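Local coordinates for protein branched-chain alpha-ketoacid decarboxylase (PDB 2VBF) that probably decarboxylates branched-chain and aromatic alpha-keto acids to aldehydes, using thiamine diphosphate and a magnesium ion, at residues L92-V97 with V134-A139; K126-G131 with G141-F146. All blocks are in the same frame, centred on the assembly; numbering follows the deposited sequence.

Contact 1. Residues L92-V97 with V134-A139; sequences LTTFGV and VHHTLA. With TPP (thiamine diphosphate), chain D.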
ATOM      1  N   LEU A  92      -0.673  -1.386  14.388  1.00 10.57           N
ATOM      2  CA  LEU A  92      -0.269  -0.038  14.741  1.00 10.88           C
ATOM      3  C   LEU A  92       0.459   0.605  13.572  1.00 12.45           C
ATOM      4  O   LEU A  92       1.420   0.025  13.039  1.00 12.18           O
ATOM      5  CB  LEU A  92       0.676  -0.099  15.949  1.00 11.69           C
ATOM      6  CG  LEU A  92       1.314   1.203  16.437  1.00 11.48           C
ATOM      7  CD1 LEU A  92       0.276   2.211  16.920  1.00 11.36           C
ATOM      8  CD2 LEU A  92       2.378   0.917  17.526  1.00 12.60           C
ATOM      9  N   THR A  93       0.051   1.818  13.205  1.00 11.09           N
ATOM     10  CA  THR A  93       0.733   2.562  12.145  1.00 11.80           C
ATOM     11  C   THR A  93       1.023   3.969  12.619  1.00 12.89           C
ATOM     12  O   THR A  93       0.606   4.363  13.711  1.00 12.02           O
ATOM     13  CB  THR A  93      -0.123   2.620  10.866  1.00 11.81           C
ATOM     14  OG1 THR A  93      -1.359   3.291  11.148  1.00 10.62           O
ATOM     15  CG2 THR A  93      -0.408   1.221  10.341  1.00 10.64           C
ATOM     16  N   THR A  94       1.734   4.723  11.790  1.00 13.79           N
ATOM     17  CA  THR A  94       1.987   6.126  12.051  1.00 13.88           C
ATOM     18  C   THR A  94       1.082   6.985  11.152  1.00 13.18           C
ATOM     19  O   THR A  94       0.697   6.594  10.052  1.00 12.60           O
ATOM     20  CB  THR A  94       3.477   6.428  11.875  1.00 15.11           C
ATOM     21  OG1 THR A  94       3.814   7.655  12.545  1.00 16.12           O
ATOM     22  CG2 THR A  94       3.839   6.463  10.401  1.00 13.16           C
ATOM     23  N   PHE A  95       0.719   8.149  11.681  1.00 14.60           N
ATOM     24  CA  PHE A  95      -0.114   9.143  11.022  1.00 12.67           C
ATOM     25  C   PHE A  95       0.217   9.370   9.539  1.00 11.59           C
ATOM     26  O   PHE A  95       1.398   9.480   9.173  1.00 11.75           O
ATOM     27  CB  PHE A  95       0.066  10.474  11.765  1.00 13.99           C
ATOM     28  CG  PHE A  95      -0.922  11.521  11.387  1.00 12.96           C
ATOM     29  CD1 PHE A  95      -2.218  11.461  11.866  1.00 14.43           C
ATOM     30  CD2 PHE A  95      -0.564  12.582  10.580  1.00 15.03           C
ATOM     31  CE1 PHE A  95      -3.137  12.418  11.535  1.00 14.71           C
ATOM     32  CE2 PHE A  95      -1.495  13.557  10.237  1.00 15.67           C
ATOM     33  CZ  PHE A  95      -2.784  13.466  10.719  1.00 15.42           C
ATOM     34  N   GLY A  96      -0.823   9.427   8.704  1.00 11.11           N
ATOM     35  CA  GLY A  96      -0.681   9.730   7.287  1.00 10.88           C
ATOM     36  C   GLY A  96      -0.059   8.614   6.470  1.00 11.29           C
ATOM     37  O   GLY A  96      -0.756   7.832   5.820  1.00 11.44           O
ATOM     38  N   VAL A  97       1.263   8.540   6.505  1.00 10.10           N
ATOM     39  CA  VAL A  97       1.991   7.590   5.645  1.00  9.94           C
ATOM     40  C   VAL A  97       1.760   6.114   6.021  1.00 10.49           C
ATOM     41  O   VAL A  97       1.673   5.252   5.145  1.00 10.46           O
ATOM     42  CB  VAL A  97       3.507   7.889   5.608  1.00  8.64           C
ATOM     43  CG1 VAL A  97       3.773   9.281   5.081  1.00  8.78           C
ATOM     44  CG2 VAL A  97       4.129   7.701   7.007  1.00 10.85           C
ATOM     45  N   VAL A 134       3.987  19.788   9.921  1.00 12.08           N
ATOM     46  CA  VAL A 134       4.873  18.698  10.267  1.00 13.51           C
ATOM     47  C   VAL A 134       4.833  17.553   9.247  1.00 12.35           C
ATOM     48  O   VAL A 134       3.901  17.410   8.426  1.00 10.82           O
ATOM     49  CB  VAL A 134       4.562  18.141  11.669  1.00 13.07           C
ATOM     50  CG1 VAL A 134       4.894  19.200  12.754  1.00 14.58           C
ATOM     51  CG2 VAL A 134       3.087  17.649  11.758  1.00 12.41           C
ATOM     52  N   HIS A 135       5.858  16.713   9.330  1.00 12.31           N
ATOM     53  CA  HIS A 135       5.964  15.562   8.451  1.00 12.31           C
ATOM     54  C   HIS A 135       4.742  14.652   8.544  1.00 11.69           C
ATOM     55  O   HIS A 135       4.127  14.517   9.606  1.00 12.06           O
ATOM     56  CB  HIS A 135       7.261  14.781   8.716  1.00 12.83           C
ATOM     57  CG  HIS A 135       7.356  14.169  10.082  1.00 14.14           C
ATOM     58  ND1 HIS A 135       7.781  14.872  11.190  1.00 15.37           N
ATOM     59  CD2 HIS A 135       7.117  12.908  10.512  1.00 13.81           C
ATOM     60  CE1 HIS A 135       7.781  14.075  12.242  1.00 15.10           C
ATOM     61  NE2 HIS A 135       7.392  12.875  11.859  1.00 13.65           N
ATOM     62  N   HIS A 136       4.421  14.030   7.409  1.00 12.40           N
ATOM     63  CA  HIS A 136       3.262  13.159   7.223  1.00 12.46           C
ATOM     64  C   HIS A 136       1.941  13.940   7.217  1.00 11.64           C
ATOM     65  O   HIS A 136       0.901  13.383   7.557  1.00 13.14           O
ATOM     66  CB  HIS A 136       3.145  12.005   8.239  1.00 11.73           C
ATOM     67  CG  HIS A 136       4.388  11.199   8.452  1.00 12.36           C
ATOM     68  ND1 HIS A 136       5.408  11.094   7.527  1.00 10.96           N
ATOM     69  CD2 HIS A 136       4.743  10.410   9.494  1.00 13.51           C
ATOM     70  CE1 HIS A 136       6.355  10.307   8.015  1.00 12.30           C
ATOM     71  NE2 HIS A 136       5.972   9.875   9.204  1.00 13.20           N
ATOM     72  N   THR A 137       1.985  15.220   6.839  1.00 11.83           N
ATOM     73  CA  THR A 137       0.770  16.013   6.622  1.00 11.05           C
ATOM     74  C   THR A 137       0.798  16.647   5.236  1.00 10.61           C
ATOM     75  O   THR A 137       1.811  16.570   4.534  1.00 11.78           O
ATOM     76  CB  THR A 137       0.584  17.131   7.685  1.00 12.06           C
ATOM     77  OG1 THR A 137       1.507  18.204   7.468  1.00  9.95           O
ATOM     78  CG2 THR A 137       0.774  16.561   9.091  1.00 11.33           C
ATOM     79  N   LEU A 138      -0.305  17.290   4.863  1.00 10.98           N
ATOM     80  CA  LEU A 138      -0.386  18.024   3.598  1.00 11.80           C
ATOM     81  C   LEU A 138       0.086  19.478   3.727  1.00 11.44           C
ATOM     82  O   LEU A 138      -0.095  20.283   2.797  1.00 11.37           O
ATOM     83  CB  LEU A 138      -1.823  17.970   3.059  1.00 11.82           C
ATOM     84  CG  LEU A 138      -2.444  16.573   2.950  1.00  9.99           C
ATOM     85  CD1 LEU A 138      -3.855  16.659   2.382  1.00 10.63           C
ATOM     86  CD2 LEU A 138      -1.572  15.629   2.111  1.00 10.26           C
ATOM     87  N   ALA A 139       0.688  19.804   4.872  1.00 11.49           N
ATOM     88  CA  ALA A 139       1.173  21.164   5.177  1.00 13.26           C
ATOM     89  C   ALA A 139       0.046  22.205   5.074  1.00 14.34           C
ATOM     90  O   ALA A 139       0.224  23.299   4.524  1.00 15.92           O
ATOM     91  CB  ALA A 139       2.363  21.539   4.282  1.00 13.44           C
TER
HETATM   92  N1' TPP D1549       6.383   4.112   7.678  1.00 11.13           N
HETATM   93  C2' TPP D1549       6.355   4.897   6.546  1.00 10.05           C
HETATM   94  CM2 TPP D1549       5.573   4.447   5.353  1.00 11.30           C
HETATM   95  N3' TPP D1549       7.038   6.078   6.543  1.00 10.01           N
HETATM   96  C4' TPP D1549       7.762   6.490   7.648  1.00 10.44           C
HETATM   97  N4' TPP D1549       8.366   7.670   7.573  1.00 10.86           N
HETATM   98  C5' TPP D1549       7.817   5.688   8.797  1.00 11.20           C
HETATM   99  C6' TPP D1549       7.117   4.485   8.790  1.00 11.40           C
HETATM  100  C7' TPP D1549       8.636   6.114  10.019  1.00 11.66           C
HETATM  101  N3  TPP D1549      10.083   6.100   9.772  1.00 14.50           N
HETATM  102  C2  TPP D1549      10.863   7.192   9.403  1.00 16.64           C
HETATM  103  S1  TPP D1549      12.443   6.907   9.189  1.00 15.41           S
HETATM  104  C5  TPP D1549      12.199   5.358   9.577  1.00 13.91           C
HETATM  105  C4  TPP D1549      10.882   5.011   9.891  1.00 12.48           C
HETATM  106  CM4 TPP D1549      10.401   3.639  10.289  1.00 14.73           C
HETATM  107  C6  TPP D1549      13.413   4.471   9.589  1.00 13.38           C
HETATM  108  C7  TPP D1549      14.087   4.307   8.229  1.00 14.09           C
HETATM  109  O7  TPP D1549      15.127   3.369   8.452  1.00 14.21           O
HETATM  110  PA  TPP D1549      16.332   3.146   7.404  1.00 13.18           P
HETATM  111  O1A TPP D1549      15.698   3.123   6.021  1.00 12.09           O
HETATM  112  O2A TPP D1549      16.998   1.842   7.768  1.00 11.99           O
HETATM  113  O3A TPP D1549      17.236   4.457   7.533  1.00 11.78           O
HETATM  114  PB  TPP D1549      18.539   4.691   8.476  1.00 12.87           P
HETATM  115  O1B TPP D1549      18.195   5.863   9.343  1.00 12.73           O
HETATM  116  O2B TPP D1549      19.684   4.984   7.556  1.00 13.83           O
HETATM  117  O3B TPP D1549      18.790   3.422   9.245  1.00 11.25           O
HETATM  118  O   HOH W   1       6.257   8.690  11.978  1.00 19.07           O
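Gly96 and His136 bring the two backbones together, with 5.2 Å between Gly96 CA and His136 CA, where the loop leaving strand 89-94 passes residues 134-139; no hydrogen bond joins the segments directly. Val97 CG2 sits 3.5 Å from the centroid of the His136 ring and 6° off its normal, a CH-pi contact. On the opposite face of that ring lies His135 CD2, so the imidazole is sandwiched. Its chi1 of -49° puts CG beside the backbone N and turns the ring towards Val97 CG2. His136 CB comes to 3.2 Å from Phe95 O. Both ring nitrogens have polar partners: ND1 is hydrogen-bonded to the backbone oxygen of Trp424 of the second subunit, while NE2 reaches an in-plane water at 3.0 Å that also binds Thr94 OG1. His136 CE1 meets N4' of the cofactor edge-on at 3.3 Å, and Val97 CG2 approaches N3' at 3.4 Å. Further out, the Phe95 ring receives Thr137 CG2 at its edge, CE2 to CG2 3.9 Å. Thr137 OG1 is itself bonded to Val134 O and accepts from Ala139 N in an ST turn. The arrangement belongs to the pyrimidine side of a thiamine diphosphate site shared between two subunits.

Contact 2. Residues K126-G131 with G141-F146; sequences KVQNDG and GDFKHF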
ATOM      1  N   LYS A 126      -0.760  19.315  21.179  1.00 17.74           N
ATOM      2  CA  LYS A 126      -0.327  20.703  21.006  1.00 18.37           C
ATOM      3  C   LYS A 126       0.054  20.991  19.555  1.00 16.50           C
ATOM      4  O   LYS A 126      -0.337  22.017  19.008  1.00 15.86           O
ATOM      5  CB  LYS A 126       0.849  21.052  21.925  1.00 19.88           C
ATOM      6  CG  LYS A 126       1.436  22.427  21.620  1.00 21.43           C
ATOM      7  CD  LYS A 126       2.326  22.945  22.721  1.00 22.35           C
ATOM      8  CE  LYS A 126       2.997  24.251  22.296  1.00 23.50           C
ATOM      9  NZ  LYS A 126       2.022  25.362  22.082  1.00 24.49           N
ATOM     10  N   VAL A 127       0.805  20.084  18.932  1.00 14.82           N
ATOM     11  CA  VAL A 127       1.196  20.261  17.525  1.00 14.66           C
ATOM     12  C   VAL A 127      -0.053  20.316  16.633  1.00 13.35           C
ATOM     13  O   VAL A 127      -0.163  21.159  15.742  1.00 12.35           O
ATOM     14  CB  VAL A 127       2.147  19.156  17.049  1.00 15.08           C
ATOM     15  CG1 VAL A 127       2.214  19.097  15.512  1.00 14.56           C
ATOM     16  CG2 VAL A 127       3.543  19.349  17.672  1.00 16.70           C
ATOM     17  N   GLN A 128      -0.995  19.420  16.890  1.00 13.89           N
ATOM     18  CA  GLN A 128      -2.240  19.402  16.124  1.00 13.29           C
ATOM     19  C   GLN A 128      -3.038  20.701  16.284  1.00 13.63           C
ATOM     20  O   GLN A 128      -3.505  21.282  15.299  1.00 13.33           O
ATOM     21  CB  GLN A 128      -3.093  18.187  16.480  1.00 12.64           C
ATOM     22  CG  GLN A 128      -2.407  16.863  16.204  1.00 13.29           C
ATOM     23  CD  GLN A 128      -3.340  15.650  16.256  1.00 13.66           C
ATOM     24  OE1 GLN A 128      -4.522  15.734  15.910  1.00 13.18           O
ATOM     25  NE2 GLN A 128      -2.786  14.503  16.657  1.00 13.52           N
ATOM     26  N   ASN A 129      -3.169  21.165  17.523  1.00 12.88           N
ATOM     27  CA  ASN A 129      -3.911  22.388  17.806  1.00 13.77           C
ATOM     28  C   ASN A 129      -3.241  23.636  17.231  1.00 13.63           C
ATOM     29  O   ASN A 129      -3.907  24.607  16.887  1.00 14.08           O
ATOM     30  CB  ASN A 129      -4.096  22.567  19.313  1.00 13.84           C
ATOM     31  CG  ASN A 129      -4.981  23.756  19.642  1.00 13.86           C
ATOM     32  OD1 ASN A 129      -6.130  23.822  19.197  1.00 18.02           O
ATOM     33  ND2 ASN A 129      -4.435  24.717  20.394  1.00 17.19           N
ATOM     34  N   ASP A 130      -1.913  23.607  17.149  1.00 14.39           N
ATOM     35  CA  ASP A 130      -1.142  24.706  16.565  1.00 14.94           C
ATOM     36  C   ASP A 130      -1.150  24.731  15.034  1.00 14.76           C
ATOM     37  O   ASP A 130      -0.742  25.728  14.433  1.00 14.62           O
ATOM     38  CB  ASP A 130       0.305  24.652  17.051  1.00 16.10           C
ATOM     39  CG  ASP A 130       0.473  25.146  18.482  1.00 19.40           C
ATOM     40  OD1 ASP A 130      -0.469  25.782  19.015  1.00 22.55           O
ATOM     41  OD2 ASP A 130       1.551  24.901  19.062  1.00 22.41           O
ATOM     42  N   GLY A 131      -1.604  23.655  14.394  1.00 14.49           N
ATOM     43  CA  GLY A 131      -1.692  23.616  12.939  1.00 14.48           C
ATOM     44  C   GLY A 131      -0.338  23.605  12.242  1.00 13.71           C
ATOM     45  O   GLY A 131      -0.199  24.124  11.125  1.00 12.76           O
ATOM     46  N   GLY A 141      -2.103  22.263   8.109  1.00 14.06           N
ATOM     47  CA  GLY A 141      -2.503  22.368   9.516  1.00 14.46           C
ATOM     48  C   GLY A 141      -3.687  21.504   9.918  1.00 14.31           C
ATOM     49  O   GLY A 141      -4.145  21.576  11.059  1.00 13.93           O
ATOM     50  N   ASP A 142      -4.167  20.657   9.004  1.00 14.19           N
ATOM     51  CA  ASP A 142      -5.360  19.837   9.231  1.00 13.84           C
ATOM     52  C   ASP A 142      -4.977  18.385   9.485  1.00 13.32           C
ATOM     53  O   ASP A 142      -4.434  17.693   8.613  1.00 13.55           O
ATOM     54  CB  ASP A 142      -6.295  19.948   8.031  1.00 14.64           C
ATOM     55  CG  ASP A 142      -7.657  19.306   8.252  1.00 17.27           C
ATOM     56  OD1 ASP A 142      -7.829  18.435   9.139  1.00 16.37           O
ATOM     57  OD2 ASP A 142      -8.589  19.698   7.517  1.00 18.37           O
ATOM     58  N   PHE A 143      -5.265  17.931  10.696  1.00 11.32           N
ATOM     59  CA  PHE A 143      -4.894  16.604  11.157  1.00 11.41           C
ATOM     60  C   PHE A 143      -6.071  15.629  11.144  1.00 11.95           C
ATOM     61  O   PHE A 143      -5.974  14.538  11.691  1.00 12.97           O
ATOM     62  CB  PHE A 143      -4.217  16.690  12.530  1.00 12.95           C
ATOM     63  CG  PHE A 143      -2.928  17.465  12.506  1.00 11.25           C
ATOM     64  CD1 PHE A 143      -1.713  16.813  12.392  1.00 13.63           C
ATOM     65  CD2 PHE A 143      -2.931  18.854  12.569  1.00 12.88           C
ATOM     66  CE1 PHE A 143      -0.535  17.527  12.341  1.00 12.92           C
ATOM     67  CE2 PHE A 143      -1.744  19.567  12.514  1.00 11.21           C
ATOM     68  CZ  PHE A 143      -0.548  18.893  12.396  1.00 12.21           C
ATOM     69  N   LYS A 144      -7.144  16.003  10.454  1.00 11.02           N
ATOM     70  CA  LYS A 144      -8.363  15.213  10.443  1.00 13.84           C
ATOM     71  C   LYS A 144      -8.735  14.597   9.101  1.00 12.40           C
ATOM     72  O   LYS A 144      -9.686  13.817   9.056  1.00 12.93           O
ATOM     73  CB  LYS A 144      -9.523  16.061  10.983  1.00 16.48           C
ATOM     74  CG  LYS A 144      -9.310  16.447  12.441  1.00 18.35           C
ATOM     75  CD  LYS A 144     -10.424  17.302  13.008  1.00 20.83           C
ATOM     76  CE  LYS A 144     -10.443  17.252  14.550  1.00 23.23           C
ATOM     77  NZ  LYS A 144      -9.270  17.895  15.214  1.00 25.70           N
ATOM     78  N   HIS A 145      -7.989  14.917   8.035  1.00 11.80           N
ATOM     79  CA  HIS A 145      -8.269  14.397   6.688  1.00 12.95           C
ATOM     80  C   HIS A 145      -8.242  12.871   6.660  1.00 11.74           C
ATOM     81  O   HIS A 145      -9.080  12.234   6.030  1.00 11.35           O
ATOM     82  CB  HIS A 145      -7.213  14.807   5.661  1.00 13.36           C
ATOM     83  CG  HIS A 145      -7.143  16.262   5.353  1.00 12.73           C
ATOM     84  ND1 HIS A 145      -8.229  16.999   4.927  1.00 14.61           N
ATOM     85  CD2 HIS A 145      -6.082  17.101   5.325  1.00 14.60           C
ATOM     86  CE1 HIS A 145      -7.843  18.241   4.685  1.00 16.03           C
ATOM     87  NE2 HIS A 145      -6.543  18.326   4.907  1.00 14.62           N
ATOM     88  N   PHE A 146      -7.231  12.287   7.300  1.00 12.72           N
ATOM     89  CA  PHE A 146      -6.957  10.866   7.103  1.00 10.82           C
ATOM     90  C   PHE A 146      -8.010  10.029   7.830  1.00 11.33           C
ATOM     91  O   PHE A 146      -8.451   9.017   7.303  1.00 10.80           O
ATOM     92  CB  PHE A 146      -5.495  10.525   7.441  1.00 11.47           C
ATOM     93  CG  PHE A 146      -4.500  11.475   6.790  1.00 10.23           C
ATOM     94  CD1 PHE A 146      -4.636  11.818   5.452  1.00 12.04           C
ATOM     95  CD2 PHE A 146      -3.455  12.041   7.512  1.00 13.82           C
ATOM     96  CE1 PHE A 146      -3.763  12.708   4.858  1.00 11.92           C
ATOM     97  CE2 PHE A 146      -2.576  12.931   6.903  1.00 12.79           C
ATOM     98  CZ  PHE A 146      -2.742  13.267   5.588  1.00 12.45           C
TER
HETATM   99  O   HOH W   2      -5.005  13.561  14.202  1.00 16.56           O
HETATM  100  O   HOH W   3      -6.534  17.705  15.244  1.00 17.06           O
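The C-terminal end of helix 125-130, closed by a Schellman motif at Gly131, packs here against the loop leading into helix 145-149. Gly131 has a positive phi of 68°, and its N bonds back to Gln128 O at 3.2 Å, with a weaker bond to Val127 O. Beyond this turn Gly131 O lies 3.3 Å from Gly141 CA, and the backbones draw to 3.7 Å between Gly131 CA and Gly141 CA. This close approach brings together two residues without side chains.

Phe143 is the main side chain on the loop side. Its CB points toward the helix, and a chi1 of -63° lays one face of the ring against Gln128. Gln128 CA stands over that face, displaced toward the rim, 3.9 Å from the centroid in a CH-pi contact. The glutamine side chain then runs obliquely across the ring, its CG 3.8 Å from Phe143 CG, and its amide plane is tilted 24° from the ring plane. Gly131 CA approaches the ring edge, while Val127 CG1 touches CZ at the far end of the ring.

The Gln128 amide is held from both ends. NE2 donates to Pro123 O, whereas OE1 lies 3.5 Å from Phe143 CB and has two waters beside it. One water lies within bonding distance of both Gln128 OE1 and Phe143 O; the other donates to OE1 and accepts from Lys144 NZ. Water thus bridges the segments in the absence of a direct hydrogen bond. On the loop, Asp142 OD1 accepts from Lys144 N in an Asx turn, met nearly along the C-O bond direction. The contact is a helix C-terminus packed on an aromatic loop residue within the N-terminal cofactor-binding domain, a local join between consecutive helices.

In the fold
Contact 1 is buried and borders the cofactor; contact 2 lies farther out, with its centre about 10 Å from that of contact 1, and is only partly buried. Their segments alternate along the chain: residues 134-139 fall in the loop connecting the two halves of contact 2. Aromatic packing joins them, with Phe95 CE2 3.6 Å from Phe146 CE2 in an edge-to-face pair and Phe95 CZ 3.5 Å from Phe143 O. Both touch the second subunit and use CH-pi packing and bridging water, but with different settings: contact 1 orders an imidazole beside thiamine diphosphate, whereas contact 2 joins a helix end to the following loop, with the exposed Lys144 taking part through water.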